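Local coordinates for protein reducing end xylose-releasing exo-oligoxylanase (Paenibacillus barengoltzii G22, PDB 5YXT) that probably hydrolyses xylo-oligosaccharides from the reducing end, releasing xylose, as a glycoside hydrolase of family 8, at residues P240-Y245 with N250-Y255. Residues are numbered along the deposited sequence; the frame is centred on the assembly and turned at random.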
# COMPACT_ATOMS: atom_id res chain seq x y z
N PRO C 240 5.36 -12.17 22.13
CA PRO C 240 5.87 -11.81 23.46
C PRO C 240 7.31 -12.24 23.63
O PRO C 240 7.80 -13.13 22.94
CB PRO C 240 4.95 -12.59 24.40
CG PRO C 240 4.58 -13.83 23.59
CD PRO C 240 4.47 -13.35 22.16
N GLU C 241 8.01 -11.60 24.58
CA GLU C 241 9.38 -12.00 24.89
C GLU C 241 9.43 -13.43 25.43
O GLU C 241 10.24 -14.25 24.97
CB GLU C 241 10.01 -11.02 25.89
CG GLU C 241 10.44 -9.71 25.26
CD GLU C 241 11.21 -8.82 26.23
OE1 GLU C 241 10.61 -8.38 27.24
OE2 GLU C 241 12.40 -8.55 25.97
N TYR C 242 8.59 -13.74 26.43
CA TYR C 242 8.44 -15.10 26.93
C TYR C 242 7.01 -15.59 26.71
O TYR C 242 6.06 -14.81 26.80
CB TYR C 242 8.72 -15.22 28.45
CG TYR C 242 10.10 -14.85 28.94
CD1 TYR C 242 11.15 -14.58 28.07
CD2 TYR C 242 10.34 -14.76 30.32
CE1 TYR C 242 12.40 -14.24 28.54
CE2 TYR C 242 11.57 -14.43 30.80
CZ TYR C 242 12.60 -14.16 29.92
OH TYR C 242 13.84 -13.82 30.44
N ALA C 243 6.86 -16.89 26.47
CA ALA C 243 5.53 -17.46 26.25
C ALA C 243 5.49 -18.90 26.74
O ALA C 243 6.52 -19.58 26.82
CB ALA C 243 5.15 -17.41 24.77
N TYR C 244 4.28 -19.36 27.02
CA TYR C 244 4.05 -20.76 27.33
C TYR C 244 4.02 -21.59 26.05
O TYR C 244 4.05 -21.06 24.93
CB TYR C 244 2.74 -20.92 28.11
CG TYR C 244 2.72 -20.15 29.41
CD1 TYR C 244 3.32 -20.66 30.56
CD2 TYR C 244 2.11 -18.90 29.49
CE1 TYR C 244 3.30 -19.96 31.75
CE2 TYR C 244 2.08 -18.19 30.68
CZ TYR C 244 2.69 -18.72 31.80
OH TYR C 244 2.67 -18.02 32.99
N TYR C 245 3.98 -22.91 26.23
CA TYR C 245 3.99 -23.82 25.10
C TYR C 245 2.78 -23.63 24.20
O TYR C 245 2.85 -23.98 23.01
CB TYR C 245 4.06 -25.27 25.60
CG TYR C 245 5.40 -25.64 26.22
CD1 TYR C 245 6.61 -25.18 25.68
CD2 TYR C 245 5.45 -26.46 27.33
CE1 TYR C 245 7.83 -25.54 26.26
CE2 TYR C 245 6.66 -26.82 27.91
CZ TYR C 245 7.84 -26.37 27.37
OH TYR C 245 9.01 -26.75 27.97
N ASN C 250 3.85 -15.22 28.71
CA ASN C 250 4.24 -15.46 30.10
C ASN C 250 4.66 -14.12 30.69
O ASN C 250 5.80 -13.68 30.50
CB ASN C 250 5.36 -16.50 30.19
CG ASN C 250 5.85 -16.71 31.62
OD1 ASN C 250 5.49 -15.97 32.53
ND2 ASN C 250 6.68 -17.73 31.83
N ASN C 251 3.76 -13.47 31.41
CA ASN C 251 4.08 -12.21 32.06
C ASN C 251 4.27 -12.40 33.57
O ASN C 251 3.87 -11.56 34.37
CB ASN C 251 3.01 -11.17 31.77
CG ASN C 251 3.53 -9.77 31.92
OD1 ASN C 251 4.64 -9.47 31.50
ND2 ASN C 251 2.74 -8.90 32.53
N GLU C 252 4.92 -13.51 33.95
CA GLU C 252 5.33 -13.72 35.34
C GLU C 252 6.16 -12.52 35.86
O GLU C 252 5.94 -12.03 36.97
CB GLU C 252 6.09 -15.06 35.48
CG GLU C 252 7.63 -14.92 35.42
CD GLU C 252 8.35 -16.16 34.84
OE1 GLU C 252 9.14 -16.80 35.62
OE2 GLU C 252 8.30 -16.43 33.66
N ARG C 253 7.12 -12.05 35.06
CA ARG C 253 8.13 -11.08 35.47
C ARG C 253 8.25 -9.94 34.47
O ARG C 253 9.33 -9.39 34.28
CB ARG C 253 9.50 -11.74 35.67
CG ARG C 253 9.60 -12.63 36.90
N GLY C 254 7.16 -9.58 33.79
CA GLY C 254 7.20 -8.45 32.87
C GLY C 254 7.61 -8.78 31.45
O GLY C 254 7.69 -7.87 30.61
N TYR C 255 7.86 -10.05 31.14
CA TYR C 255 8.33 -10.44 29.82
C TYR C 255 7.20 -10.84 28.89
O TYR C 255 7.45 -11.43 27.83
CB TYR C 255 9.35 -11.57 29.95
CG TYR C 255 10.68 -11.12 30.53
CD1 TYR C 255 10.89 -11.11 31.91
CD2 TYR C 255 11.72 -10.69 29.71
CE1 TYR C 255 12.09 -10.70 32.45
CE2 TYR C 255 12.94 -10.26 30.25
CZ TYR C 255 13.11 -10.27 31.62
OH TYR C 255 14.31 -9.87 32.18
O HOH W 1 7.77 -7.72 27.82
O HOH W 2 10.89 -7.26 29.37
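Tyr-242 and Tyr-255 stack inside the long loop between helices 214-231 and 263-276, where 240-245 and 250-255 fold back on each other without regular strand structure. The rings overlap face to face, hydroxyls pointing the same way, in an offset stack with centroids 4.2 Å apart and planes at 7°. The offset slides CB of Tyr-255 over the face of the Tyr-242 ring, 3.6 Å from its centroid, a CH-pi contact. The backbone of Tyr-242 is held twice: its N donates to O of Tyr-255 (2.9 Å), and its O accepts from N of Asn-250 (2.9 Å). Asn-250 in turn lays its CB and amide over one face of the Tyr-244 ring, amide and ring planes 11° apart. Its CG is anti to its own N (chi1 176°), and OD1 accepts from N of Glu-252 at 2.9 Å, an Asx turn that fixes the amide. Outside the pair, Phe-185 meets the Tyr-242 ring, and OE2 of Glu-241 accepts from N of Asp-261. Both backbone polar atoms of buried Tyr-242 are thus satisfied across the contact, and backbone bonds and aromatic contact join the two segments, with no salt bridge between them.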